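Local coordinates for beta-2-microglobulin (Danio rerio, PDB 4M9O), which forms the light-chain component of class I major histocompatibility complexes, which present peptide antigens to the immune system, at residues A[52-57]-A[65-70]; A[37-42]-A[80-85]; A[12-17]-A[24-29]; A[32-37]-A[85-90]. All blocks are in the same frame, centred on the assembly; numbering follows the deposited sequence.

How the contacts relate
The four contacts lie in one C1-type immunoglobulin domain, a sandwich of two antiparallel sheets. Contacts 1 and 3 belong to the same sheet, their centres about 12 Å apart, because strands 63-72 and 23-30 are neighbours in it: K68 O lies 2.9 Å from C27 N, a probable hydrogen bond. Contact 2 belongs to the facing sheet and is tied to contact 3 by the C27-C82 disulfide; from contact 1 it is met by packing, with L66 CD2 3.7 Å from I39 CD1. Contact 4 shares I37 and R85 with contact 2 and lies toward one end of the sandwich, across the chain's centre from contact 3, about 22 Å between centres.

Contact 1. Residues A[52-57]-A[65-70]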
loop_
_atom_site.group_PDB
_atom_site.type_symbol
_atom_site.label_atom_id
_atom_site.label_comp_id
_atom_site.label_asym_id
_atom_site.label_seq_id
_atom_site.Cartn_x
_atom_site.Cartn_y
_atom_site.Cartn_z
ATOM N N LYS A 52 4.536 -7.173 -5.425
ATOM C CA LYS A 52 4.460 -6.747 -6.784
ATOM C C LYS A 52 4.159 -5.263 -6.827
ATOM O O LYS A 52 3.352 -4.797 -6.091
ATOM C CB LYS A 52 3.364 -7.489 -7.486
ATOM C CG LYS A 52 3.552 -8.959 -7.541
ATOM C CD LYS A 52 4.261 -9.357 -8.779
ATOM C CE LYS A 52 4.943 -10.731 -8.685
ATOM N NZ LYS A 52 5.514 -11.169 -9.972
ATOM N N GLN A 53 4.839 -4.543 -7.689
ATOM C CA GLN A 53 4.602 -3.136 -7.893
ATOM C C GLN A 53 4.337 -2.790 -9.369
ATOM O O GLN A 53 5.024 -3.226 -10.242
ATOM C CB GLN A 53 5.755 -2.319 -7.305
ATOM C CG GLN A 53 5.629 -0.824 -7.336
ATOM C CD GLN A 53 6.736 -0.150 -6.592
ATOM O OE1 GLN A 53 6.819 -0.221 -5.414
ATOM N NE2 GLN A 53 7.599 0.434 -7.286
ATOM N N THR A 54 3.311 -2.005 -9.611
ATOM C CA THR A 54 3.025 -1.530 -10.944
ATOM C C THR A 54 4.041 -0.462 -11.343
ATOM O O THR A 54 4.652 0.106 -10.524
ATOM C CB THR A 54 1.567 -1.024 -11.124
ATOM O OG1 THR A 54 1.329 0.094 -10.304
ATOM C CG2 THR A 54 0.574 -2.108 -10.799
ATOM N N ASP A 55 4.236 -0.273 -12.625
ATOM C CA ASP A 55 5.039 0.811 -13.121
ATOM C C ASP A 55 4.245 2.087 -12.892
ATOM O O ASP A 55 3.087 2.071 -13.015
ATOM C CB ASP A 55 5.413 0.610 -14.566
ATOM C CG ASP A 55 6.423 -0.507 -14.753
ATOM O OD1 ASP A 55 7.469 -0.480 -14.119
ATOM O OD2 ASP A 55 6.151 -1.417 -15.513
ATOM N N LEU A 56 4.906 3.158 -12.531
ATOM C CA LEU A 56 4.253 4.401 -12.203
ATOM C C LEU A 56 3.428 4.888 -13.377
ATOM O O LEU A 56 3.893 4.907 -14.464
ATOM C CB LEU A 56 5.289 5.437 -11.819
ATOM C CG LEU A 56 4.784 6.826 -11.471
ATOM C CD1 LEU A 56 4.278 6.921 -10.094
ATOM C CD2 LEU A 56 5.751 7.860 -11.749
ATOM N N ALA A 57 2.187 5.231 -13.111
ATOM C CA ALA A 57 1.259 5.667 -14.113
ATOM C C ALA A 57 0.988 7.155 -14.039
ATOM O O ALA A 57 0.952 7.703 -13.007
ATOM C CB ALA A 57 -0.014 4.916 -14.000
ATOM N N HIS A 65 0.007 7.654 -10.241
ATOM C CA HIS A 65 -0.409 6.601 -9.359
ATOM C C HIS A 65 0.405 5.314 -9.415
ATOM O O HIS A 65 0.945 4.970 -10.407
ATOM C CB HIS A 65 -1.913 6.322 -9.397
ATOM C CG HIS A 65 -2.398 5.789 -10.689
ATOM N ND1 HIS A 65 -2.422 4.448 -10.976
ATOM C CD2 HIS A 65 -2.871 6.412 -11.777
ATOM C CE1 HIS A 65 -2.907 4.267 -12.183
ATOM N NE2 HIS A 65 -3.193 5.446 -12.688
ATOM N N LEU A 66 0.459 4.654 -8.293
ATOM C CA LEU A 66 1.216 3.471 -8.103
ATOM C C LEU A 66 0.478 2.494 -7.202
ATOM O O LEU A 66 -0.114 2.887 -6.264
ATOM C CB LEU A 66 2.524 3.881 -7.462
ATOM C CG LEU A 66 3.759 3.035 -7.543
ATOM C CD1 LEU A 66 4.208 2.877 -8.947
ATOM C CD2 LEU A 66 4.861 3.662 -6.732
ATOM N N THR A 67 0.591 1.220 -7.491
ATOM C CA THR A 67 0.013 0.167 -6.694
ATOM C C THR A 67 0.997 -0.928 -6.282
ATOM O O THR A 67 1.678 -1.451 -7.074
ATOM C CB THR A 67 -1.171 -0.459 -7.430
ATOM O OG1 THR A 67 -2.159 0.523 -7.636
ATOM C CG2 THR A 67 -1.754 -1.594 -6.682
ATOM N N LYS A 68 1.047 -1.242 -5.018
ATOM C CA LYS A 68 1.822 -2.343 -4.527
ATOM C C LYS A 68 0.907 -3.420 -3.936
ATOM O O LYS A 68 0.042 -3.121 -3.191
ATOM C CB LYS A 68 2.820 -1.851 -3.494
ATOM C CG LYS A 68 3.641 -2.860 -2.886
ATOM C CD LYS A 68 4.995 -2.758 -3.423
ATOM C CE LYS A 68 6.028 -2.830 -2.401
ATOM N NZ LYS A 68 7.291 -2.703 -3.033
ATOM N N SER A 69 1.120 -4.663 -4.300
ATOM C CA SER A 69 0.310 -5.770 -3.838
ATOM C C SER A 69 1.075 -7.013 -3.397
ATOM O O SER A 69 2.165 -7.201 -3.792
ATOM C CB SER A 69 -0.678 -6.183 -4.888
ATOM O OG SER A 69 -0.054 -6.438 -6.079
ATOM N N VAL A 70 0.459 -7.814 -2.567
ATOM C CA VAL A 70 1.012 -9.073 -2.121
ATOM C C VAL A 70 -0.029 -10.123 -1.721
ATOM O O VAL A 70 -0.994 -9.804 -1.145
ATOM C CB VAL A 70 2.019 -8.839 -0.988
ATOM C CG1 VAL A 70 1.365 -8.564 0.268
ATOM C CG2 VAL A 70 2.993 -9.948 -0.876
HETATM O O HOH W 1 0.902 -4.345 -7.719
HETATM O O HOH W 2 0.664 2.327 -11.905
#
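With chi1 at 63°, T54 places OG1 between its backbone N and carbonyl carbon, where it accepts T67 N at 3.1 Å (N-H...O 154°). H65, in the same kind of rotamer, carries its ring over A57: A57 CB stands 3.6 Å from the centroid of the H65 ring and 20° off the normal, a CH-pi contact.

Two separate runs of antiparallel pairing flank the T54 site. K52 and S69 form a hydrogen-bonded pair, bonded both ways, and Q53 with K68 a non-hydrogen-bonded one; A57 and H65 again bond both ways. Between Q53 and A57 the register slips by one residue, and the T54 hydroxyl stands in for a backbone acceptor. A water spans the gap, donating to D55 O and H65 O while accepting from T54 OG1. Beneath the loop L66 CD1 packs 3.2 Å from T54 O. K68 NZ reaches Q53 OE1 weakly, at 3.5 Å.

Both segments belong to the beta hairpin of strands 52-59 and 63-72 at the edge of one sheet of the C1-type immunoglobulin sandwich, its first strand interrupted at T54-L56. Strand 63-72 pairs on its other flank with strand 23-30, while L66 and K68 turn to I39 and L41 of the facing sheet.

Contact 2. Residues A[37-42]-A[80-85]; sequences ISIELL and YTCSVR
The backbones of S38, E40 and L42 meet those of R85, S83 and T81 in three hydrogen-bonded antiparallel pairs, each bonded in both directions. The six bonds include S83 N to E40 O at 2.7 Å, nearly straight at 176°, and the short L42 N to T81 O at 2.6 Å. I39 with V84 and L41 with C82 are the non-hydrogen-bonded pairs between them, and there CA-H groups point at carbonyls, as where I39 CA approaches S83 O to 3.3 Å. The segment axes run 165° apart.

Side chains divide between two faces. On that of I39, L41, C82 and V84, the I39 methyl CG2 lies 3.8 Å from C82 SG, and L41 CD2 touches C82 CB at 4.1 Å. I37 adds CD1, 4.0 Å from V84 CG1. On the other face L42 CB sits against T81 OG1 at 3.4 Å, and its CD1 methyl reaches diagonally past T81 to S83 CB at 3.5 Å.

Further out, C82 holds SG anti to its backbone N (chi1 176°), which directs the sulfur into the interior, where it forms the disulfide with C27. S83 OG, likewise anti to N, bonds K92 NZ, and R85 NH1 bonds T90 OG1, so both polar ends turn to strand 89-94.

That strand flanks 80-86 on its far side, whereas 38-43 has the short strand 46-47 beyond it. I39 and L41 bear on strands 23-30 and 63-72 across the sandwich, in the disulfide-linked core characteristic of immunoglobulin domains.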
loop_
_atom_site.group_PDB
_atom_site.type_symbol
_atom_site.label_atom_id
_atom_site.label_comp_id
_atom_site.label_asym_id
_atom_site.label_seq_id
_atom_site.Cartn_x
_atom_site.Cartn_y
_atom_site.Cartn_z
ATOM N N ILE A 37 8.631 8.537 -5.217
ATOM C CA ILE A 37 7.955 7.930 -4.124
ATOM C C ILE A 37 8.478 6.517 -3.830
ATOM O O ILE A 37 9.018 5.892 -4.665
ATOM C CB ILE A 37 6.433 7.962 -4.362
ATOM C CG1 ILE A 37 5.676 7.966 -3.050
ATOM C CG2 ILE A 37 6.012 6.863 -5.256
ATOM C CD1 ILE A 37 4.360 8.509 -3.121
ATOM N N SER A 38 8.282 6.037 -2.632
ATOM C CA SER A 38 8.504 4.639 -2.363
ATOM C C SER A 38 7.595 3.986 -1.344
ATOM O O SER A 38 7.203 4.585 -0.388
ATOM C CB SER A 38 9.969 4.353 -2.130
ATOM O OG SER A 38 10.273 4.168 -0.837
ATOM N N ILE A 39 7.250 2.757 -1.620
ATOM C CA ILE A 39 6.218 2.034 -0.931
ATOM C C ILE A 39 6.691 0.657 -0.489
ATOM O O ILE A 39 7.301 -0.030 -1.231
ATOM C CB ILE A 39 5.025 1.783 -1.854
ATOM C CG1 ILE A 39 4.464 3.060 -2.415
ATOM C CG2 ILE A 39 3.959 0.981 -1.206
ATOM C CD1 ILE A 39 3.521 2.830 -3.440
ATOM N N GLU A 40 6.347 0.269 0.719
ATOM C CA GLU A 40 6.590 -1.085 1.222
ATOM C C GLU A 40 5.396 -1.624 1.951
ATOM O O GLU A 40 4.668 -0.897 2.544
ATOM C CB GLU A 40 7.787 -1.207 2.152
ATOM C CG GLU A 40 9.128 -0.846 1.603
ATOM C CD GLU A 40 9.553 -1.638 0.401
ATOM O OE1 GLU A 40 9.247 -2.837 0.270
ATOM O OE2 GLU A 40 10.221 -1.044 -0.430
ATOM N N LEU A 41 5.207 -2.919 1.885
ATOM C CA LEU A 41 4.128 -3.585 2.566
ATOM C C LEU A 41 4.756 -4.333 3.719
ATOM O O LEU A 41 5.736 -4.959 3.556
ATOM C CB LEU A 41 3.376 -4.527 1.646
ATOM C CG LEU A 41 2.403 -3.955 0.628
ATOM C CD1 LEU A 41 1.836 -4.971 -0.323
ATOM C CD2 LEU A 41 1.360 -3.264 1.332
ATOM N N LEU A 42 4.193 -4.212 4.892
ATOM C CA LEU A 42 4.770 -4.794 6.079
ATOM C C LEU A 42 3.867 -5.732 6.835
ATOM O O LEU A 42 2.727 -5.487 6.981
ATOM C CB LEU A 42 5.260 -3.701 6.995
ATOM C CG LEU A 42 6.466 -2.913 6.530
ATOM C CD1 LEU A 42 6.095 -1.604 6.133
ATOM C CD2 LEU A 42 7.544 -2.861 7.498
ATOM N N TYR A 80 -0.794 -5.708 9.530
ATOM C CA TYR A 80 -0.346 -5.396 8.182
ATOM C C TYR A 80 -0.405 -3.911 7.927
ATOM O O TYR A 80 -1.385 -3.294 8.167
ATOM C CB TYR A 80 -1.140 -6.136 7.130
ATOM C CG TYR A 80 -1.022 -7.616 7.174
ATOM C CD1 TYR A 80 -0.070 -8.258 6.470
ATOM C CD2 TYR A 80 -1.867 -8.368 7.932
ATOM C CE1 TYR A 80 0.047 -9.593 6.530
ATOM C CE2 TYR A 80 -1.739 -9.684 8.001
ATOM C CZ TYR A 80 -0.799 -10.297 7.292
ATOM O OH TYR A 80 -0.685 -11.625 7.400
ATOM N N THR A 81 0.694 -3.367 7.454
ATOM C CA THR A 81 0.837 -1.962 7.154
ATOM C C THR A 81 1.530 -1.662 5.828
ATOM O O THR A 81 2.343 -2.412 5.337
ATOM C CB THR A 81 1.578 -1.188 8.255
ATOM O OG1 THR A 81 2.888 -1.655 8.306
ATOM C CG2 THR A 81 0.989 -1.383 9.558
ATOM N N CYS A 82 1.183 -0.522 5.281
ATOM C CA CYS A 82 1.790 -0.006 4.076
ATOM C C CYS A 82 2.599 1.188 4.463
ATOM O O CYS A 82 2.126 2.037 5.113
ATOM C CB CYS A 82 0.751 0.388 3.038
ATOM S SG CYS A 82 1.337 1.125 1.582
ATOM N N SER A 83 3.838 1.218 4.058
ATOM C CA SER A 83 4.727 2.296 4.386
ATOM C C SER A 83 5.037 3.127 3.150
ATOM O O SER A 83 5.480 2.602 2.202
ATOM C CB SER A 83 5.982 1.724 4.978
ATOM O OG SER A 83 6.843 2.663 5.505
ATOM N N VAL A 84 4.773 4.420 3.198
ATOM C CA VAL A 84 4.988 5.323 2.076
ATOM C C VAL A 84 5.952 6.492 2.347
ATOM O O VAL A 84 5.735 7.275 3.206
ATOM C CB VAL A 84 3.656 5.880 1.564
ATOM C CG1 VAL A 84 3.833 6.731 0.398
ATOM C CG2 VAL A 84 2.676 4.814 1.298
ATOM N N ARG A 85 7.008 6.589 1.568
ATOM C CA ARG A 85 7.940 7.677 1.638
ATOM C C ARG A 85 7.845 8.619 0.430
ATOM O O ARG A 85 7.961 8.218 -0.683
ATOM C CB ARG A 85 9.360 7.163 1.829
ATOM C CG ARG A 85 10.437 8.209 1.985
ATOM C CD ARG A 85 11.568 7.698 2.808
ATOM N NE ARG A 85 12.577 8.676 3.172
ATOM C CZ ARG A 85 12.707 9.257 4.353
ATOM N NH1 ARG A 85 11.865 9.036 5.328
ATOM N NH2 ARG A 85 13.692 10.100 4.540
#

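Contact 3. Residues A[12-17]-A[24-29]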
loop_
_atom_site.group_PDB
_atom_site.type_symbol
_atom_site.label_atom_id
_atom_site.label_comp_id
_atom_site.label_asym_id
_atom_site.label_seq_id
_atom_site.Cartn_x
_atom_site.Cartn_y
_atom_site.Cartn_z
ATOM N N TYR A 12 -6.075 -1.857 1.480
ATOM C CA TYR A 12 -7.254 -2.648 1.361
ATOM C C TYR A 12 -6.955 -4.036 0.860
ATOM O O TYR A 12 -5.989 -4.254 0.220
ATOM C CB TYR A 12 -8.302 -1.964 0.461
ATOM C CG TYR A 12 -7.821 -1.542 -0.881
ATOM C CD1 TYR A 12 -7.335 -0.290 -1.083
ATOM C CD2 TYR A 12 -7.843 -2.403 -1.944
ATOM C CE1 TYR A 12 -6.898 0.102 -2.271
ATOM C CE2 TYR A 12 -7.388 -2.007 -3.178
ATOM C CZ TYR A 12 -6.900 -0.748 -3.328
ATOM O OH TYR A 12 -6.462 -0.318 -4.511
ATOM N N SER A 13 -7.839 -4.959 1.157
ATOM C CA SER A 13 -7.811 -6.274 0.576
ATOM C C SER A 13 -8.723 -6.379 -0.638
ATOM O O SER A 13 -9.677 -5.686 -0.745
ATOM C CB SER A 13 -8.135 -7.382 1.573
ATOM O OG SER A 13 -9.378 -7.222 2.146
ATOM N N HIS A 14 -8.377 -7.270 -1.541
ATOM C CA HIS A 14 -9.127 -7.554 -2.723
ATOM C C HIS A 14 -10.489 -8.152 -2.403
ATOM O O HIS A 14 -11.465 -7.775 -2.951
ATOM C CB HIS A 14 -8.350 -8.451 -3.657
ATOM C CG HIS A 14 -8.883 -8.472 -5.041
ATOM N ND1 HIS A 14 -9.334 -7.349 -5.677
ATOM C CD2 HIS A 14 -9.089 -9.488 -5.894
ATOM C CE1 HIS A 14 -9.775 -7.670 -6.868
ATOM N NE2 HIS A 14 -9.629 -8.962 -7.027
ATOM N N PHE A 15 -10.502 -9.043 -1.438
ATOM C CA PHE A 15 -11.664 -9.723 -0.976
ATOM C C PHE A 15 -11.892 -9.424 0.469
ATOM O O PHE A 15 -11.030 -9.009 1.142
ATOM C CB PHE A 15 -11.464 -11.198 -1.115
ATOM C CG PHE A 15 -11.482 -11.650 -2.478
ATOM C CD1 PHE A 15 -12.537 -11.405 -3.243
ATOM C CD2 PHE A 15 -10.415 -12.291 -3.022
ATOM C CE1 PHE A 15 -12.564 -11.814 -4.496
ATOM C CE2 PHE A 15 -10.440 -12.691 -4.278
ATOM C CZ PHE A 15 -11.519 -12.469 -5.015
ATOM N N PRO A 16 -13.083 -9.653 0.934
ATOM C CA PRO A 16 -13.376 -9.404 2.319
ATOM C C PRO A 16 -12.499 -10.316 3.117
ATOM O O PRO A 16 -12.317 -11.429 2.783
ATOM C CB PRO A 16 -14.815 -9.811 2.427
ATOM C CG PRO A 16 -15.303 -9.762 1.161
ATOM C CD PRO A 16 -14.298 -9.798 0.161
ATOM N N GLY A 17 -11.885 -9.786 4.127
ATOM C CA GLY A 17 -10.943 -10.546 4.894
ATOM C C GLY A 17 -11.627 -11.609 5.701
ATOM O O GLY A 17 -12.649 -11.377 6.265
ATOM N N THR A 24 -5.464 -11.031 -1.207
ATOM C CA THR A 24 -4.464 -10.120 -1.702
ATOM C C THR A 24 -4.529 -8.827 -0.917
ATOM O O THR A 24 -5.573 -8.267 -0.750
ATOM C CB THR A 24 -4.646 -9.803 -3.167
ATOM O OG1 THR A 24 -4.715 -10.988 -3.906
ATOM C CG2 THR A 24 -3.526 -9.021 -3.664
ATOM N N LEU A 25 -3.379 -8.385 -0.458
ATOM C CA LEU A 25 -3.213 -7.131 0.231
ATOM C C LEU A 25 -2.725 -6.072 -0.763
ATOM O O LEU A 25 -1.823 -6.303 -1.504
ATOM C CB LEU A 25 -2.313 -7.258 1.464
ATOM C CG LEU A 25 -2.143 -6.030 2.370
ATOM C CD1 LEU A 25 -3.354 -5.608 3.047
ATOM C CD2 LEU A 25 -0.999 -6.104 3.347
ATOM N N ILE A 26 -3.382 -4.937 -0.777
ATOM C CA ILE A 26 -3.130 -3.858 -1.724
ATOM C C ILE A 26 -2.900 -2.485 -1.112
ATOM O O ILE A 26 -3.625 -2.091 -0.273
ATOM C CB ILE A 26 -4.282 -3.752 -2.737
ATOM C CG1 ILE A 26 -4.619 -5.108 -3.321
ATOM C CG2 ILE A 26 -3.991 -2.757 -3.789
ATOM C CD1 ILE A 26 -6.001 -5.281 -3.746
ATOM N N CYS A 27 -1.886 -1.773 -1.562
ATOM C CA CYS A 27 -1.637 -0.399 -1.184
ATOM C C CYS A 27 -1.609 0.454 -2.419
ATOM O O CYS A 27 -0.796 0.286 -3.231
ATOM C CB CYS A 27 -0.320 -0.235 -0.452
ATOM S SG CYS A 27 0.073 1.392 0.192
ATOM N N TYR A 28 -2.514 1.384 -2.513
ATOM C CA TYR A 28 -2.667 2.246 -3.657
ATOM C C TYR A 28 -2.334 3.667 -3.302
ATOM O O TYR A 28 -2.854 4.208 -2.375
ATOM C CB TYR A 28 -4.065 2.149 -4.206
ATOM C CG TYR A 28 -4.394 3.066 -5.339
ATOM C CD1 TYR A 28 -3.990 2.788 -6.603
ATOM C CD2 TYR A 28 -5.183 4.177 -5.147
ATOM C CE1 TYR A 28 -4.319 3.589 -7.621
ATOM C CE2 TYR A 28 -5.504 4.986 -6.161
ATOM C CZ TYR A 28 -5.075 4.685 -7.399
ATOM O OH TYR A 28 -5.363 5.440 -8.432
ATOM N N VAL A 29 -1.426 4.241 -4.065
ATOM C CA VAL A 29 -0.928 5.559 -3.834
ATOM C C VAL A 29 -1.126 6.471 -5.036
ATOM O O VAL A 29 -0.837 6.136 -6.130
ATOM C CB VAL A 29 0.510 5.562 -3.417
ATOM C CG1 VAL A 29 0.917 6.921 -3.103
ATOM C CG2 VAL A 29 0.743 4.690 -2.266
#
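The Y12 ring crosses I26 obliquely: Y12 CE2 comes within 3.5 Å of I26 CG2 and 3.6 Å of I26 CD1, so both branches meet the CE2 side of the phenol, and I26 O stands 4.2 Å above the ring plane, near its rim. The phenol also meets Y28 obliquely, with Y12 OH 3.5 Å from Y28 CB. Y12 attains this position because CG sits between its backbone N and carbonyl carbon (chi1 53°), which sends the ring across the neighbouring strand. The H14 imidazole lies beside F15, its CD2 over one face of the phenyl near the rim, while H14 CB packs 3.9 Å from I26 CD1 and also touches T24 CB.

Beneath, the main chains pair antiparallel. Y12 and I26 bond in both directions, with I26 N to Y12 O at 2.9 Å but bent to 146°. S13 and L25 form the non-hydrogen-bonded pair, and H14 N then reaches T24 O at 3.1 Å. S13 OG bonds F15 O at 2.6 Å, and N23 ND2 gives that carbonyl a second donor.

The contact is the end of the beta hairpin of strands 8-13 and 23-30 in the C1-type immunoglobulin domain, 8-13 being an outer strand and 23-30 lying between it and 63-72. Y12, I26 and Y28 lie on one face, I26 and Y28 also touching T67, whereas L25 and C27 point inward to V70 and to the disulfide with C82.

Contact 4. Residues A[32-37]-A[85-90]; sequences FHPPDI and RHMKET
Hydrogen bonding across this contact centres on H86, whose NE2 donates to P34 O at 3.0 Å. The acceptor lies only 2° out of the imidazole plane, although the bond is somewhat bent at hydrogen. The same ring edge carries CE1 to 3.4 Å from H33 O and CD2 to 3.3 Å from D36 O, so carbonyls of the loop line it. A water adds a second polar bridge, donating to D36 O and accepting from M87 N.

Aromatic and CH-pi contacts fix the ring faces. F32 CB lies over one face of H86, 4.2 Å from the centroid, and the phenyl turns its edge toward that face in an offset edge-to-face pair, with planes at 70°. M87 CG covers the opposite face, clamping the imidazole. With CG anti to the backbone N (chi1 -172°), H86 extends its ring into the loop.

Apolar packing completes the join. P34, preceded by a cis peptide bond, sets CD 3.6 Å from M87 SD, the two side chains crossing at about a right angle. I37 CD1 lies over the centre of the F32 ring and also meets H86 CD2 at 4.1 Å.

H86 opens a type I' turn ending at E89, the tight hairpin between strands 80-86 and 89-94. The loop 32-37 leads from strand 23-30 into 38-43 of the other sheet; F32 reaches F64 and L56, and P7 covers I37 and H86.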
loop_
_atom_site.group_PDB
_atom_site.type_symbol
_atom_site.label_atom_id
_atom_site.label_comp_id
_atom_site.label_asym_id
_atom_site.label_seq_id
_atom_site.Cartn_x
_atom_site.Cartn_y
_atom_site.Cartn_z
ATOM N N PHE A 32 0.228 12.492 -5.997
ATOM C CA PHE A 32 1.353 13.079 -5.341
ATOM C C PHE A 32 2.180 13.777 -6.373
ATOM O O PHE A 32 2.174 13.382 -7.473
ATOM C CB PHE A 32 2.192 12.020 -4.636
ATOM C CG PHE A 32 2.415 10.805 -5.458
ATOM C CD1 PHE A 32 3.501 10.689 -6.240
ATOM C CD2 PHE A 32 1.494 9.787 -5.485
ATOM C CE1 PHE A 32 3.685 9.593 -6.996
ATOM C CE2 PHE A 32 1.685 8.731 -6.252
ATOM C CZ PHE A 32 2.790 8.645 -7.013
ATOM N N HIS A 33 2.835 14.850 -5.960
ATOM C CA HIS A 33 3.823 15.636 -6.701
ATOM C C HIS A 33 4.950 16.010 -5.713
ATOM O O HIS A 33 4.672 16.533 -4.693
ATOM C CB HIS A 33 3.255 16.965 -7.153
ATOM C CG HIS A 33 2.077 16.896 -8.042
ATOM N ND1 HIS A 33 2.054 16.173 -9.196
ATOM C CD2 HIS A 33 0.913 17.556 -8.000
ATOM C CE1 HIS A 33 0.921 16.365 -9.816
ATOM N NE2 HIS A 33 0.199 17.187 -9.099
ATOM N N PRO A 34 6.214 15.799 -6.031
ATOM C CA PRO A 34 6.692 15.196 -7.259
ATOM C C PRO A 34 6.525 13.678 -7.365
ATOM O O PRO A 34 6.336 13.105 -6.344
ATOM C CB PRO A 34 8.175 15.566 -7.221
ATOM C CG PRO A 34 8.484 15.663 -5.858
ATOM C CD PRO A 34 7.333 16.169 -5.160
ATOM N N PRO A 35 6.826 13.121 -8.500
ATOM C CA PRO A 35 6.613 11.714 -8.737
ATOM C C PRO A 35 7.651 10.793 -8.120
ATOM O O PRO A 35 7.670 9.705 -8.518
ATOM C CB PRO A 35 6.573 11.618 -10.255
ATOM C CG PRO A 35 7.255 12.760 -10.695
ATOM C CD PRO A 35 6.961 13.838 -9.759
ATOM N N ASP A 36 8.523 11.232 -7.243
ATOM C CA ASP A 36 9.430 10.323 -6.573
ATOM C C ASP A 36 8.808 9.829 -5.296
ATOM O O ASP A 36 8.501 10.582 -4.439
ATOM C CB ASP A 36 10.769 10.985 -6.277
ATOM C CG ASP A 36 11.761 10.828 -7.401
ATOM O OD1 ASP A 36 11.741 9.818 -8.093
ATOM O OD2 ASP A 36 12.605 11.692 -7.588
ATOM N N ILE A 37 8.631 8.537 -5.217
ATOM C CA ILE A 37 7.955 7.930 -4.124
ATOM C C ILE A 37 8.478 6.517 -3.830
ATOM O O ILE A 37 9.018 5.892 -4.665
ATOM C CB ILE A 37 6.433 7.962 -4.362
ATOM C CG1 ILE A 37 5.676 7.966 -3.050
ATOM C CG2 ILE A 37 6.012 6.863 -5.256
ATOM C CD1 ILE A 37 4.360 8.509 -3.121
ATOM N N ARG A 85 7.008 6.589 1.568
ATOM C CA ARG A 85 7.940 7.677 1.638
ATOM C C ARG A 85 7.845 8.619 0.430
ATOM O O ARG A 85 7.961 8.218 -0.683
ATOM C CB ARG A 85 9.360 7.163 1.829
ATOM C CG ARG A 85 10.437 8.209 1.985
ATOM C CD ARG A 85 11.568 7.698 2.808
ATOM N NE ARG A 85 12.577 8.676 3.172
ATOM C CZ ARG A 85 12.707 9.257 4.353
ATOM N NH1 ARG A 85 11.865 9.036 5.328
ATOM N NH2 ARG A 85 13.692 10.100 4.540
ATOM N N HIS A 86 7.581 9.867 0.744
ATOM C CA HIS A 86 7.503 10.963 -0.189
ATOM C C HIS A 86 8.126 12.195 0.439
ATOM O O HIS A 86 7.855 12.484 1.550
ATOM C CB HIS A 86 6.042 11.236 -0.455
ATOM C CG HIS A 86 5.779 12.209 -1.545
ATOM N ND1 HIS A 86 5.089 13.361 -1.342
ATOM C CD2 HIS A 86 6.106 12.198 -2.847
ATOM C CE1 HIS A 86 4.989 14.019 -2.466
ATOM N NE2 HIS A 86 5.605 13.336 -3.396
ATOM N N MET A 87 8.949 12.922 -0.295
ATOM C CA MET A 87 9.540 14.165 0.172
ATOM C C MET A 87 10.276 14.017 1.499
ATOM O O MET A 87 10.175 14.838 2.334
ATOM C CB MET A 87 8.478 15.250 0.320
ATOM C CG MET A 87 7.840 15.747 -0.948
ATOM S SD MET A 87 9.015 16.427 -1.973
ATOM C CE MET A 87 8.982 18.063 -1.377
ATOM N N LYS A 88 10.975 12.928 1.670
ATOM C CA LYS A 88 11.713 12.653 2.864
ATOM C C LYS A 88 10.887 12.295 4.095
ATOM O O LYS A 88 11.368 12.336 5.166
ATOM C CB LYS A 88 12.680 13.782 3.159
ATOM C CG LYS A 88 13.683 14.010 2.079
ATOM C CD LYS A 88 14.504 15.264 2.311
ATOM C CE LYS A 88 13.691 16.513 2.194
ATOM N NZ LYS A 88 14.470 17.786 2.163
ATOM N N GLU A 89 9.632 11.973 3.940
ATOM C CA GLU A 89 8.856 11.579 5.077
ATOM C C GLU A 89 8.167 10.252 4.885
ATOM O O GLU A 89 7.554 10.008 3.897
ATOM C CB GLU A 89 7.868 12.647 5.471
ATOM C CG GLU A 89 7.228 12.351 6.764
ATOM C CD GLU A 89 5.872 12.971 6.944
ATOM O OE1 GLU A 89 5.339 12.917 8.056
ATOM O OE2 GLU A 89 5.309 13.488 5.996
ATOM N N THR A 90 8.271 9.410 5.883
ATOM C CA THR A 90 7.676 8.109 5.837
ATOM C C THR A 90 6.448 8.075 6.698
ATOM O O THR A 90 6.493 8.388 7.832
ATOM C CB THR A 90 8.675 7.025 6.278
ATOM O OG1 THR A 90 9.772 7.009 5.396
ATOM C CG2 THR A 90 8.039 5.647 6.277
HETATM O O HOH W 3 9.579 12.590 -3.069
#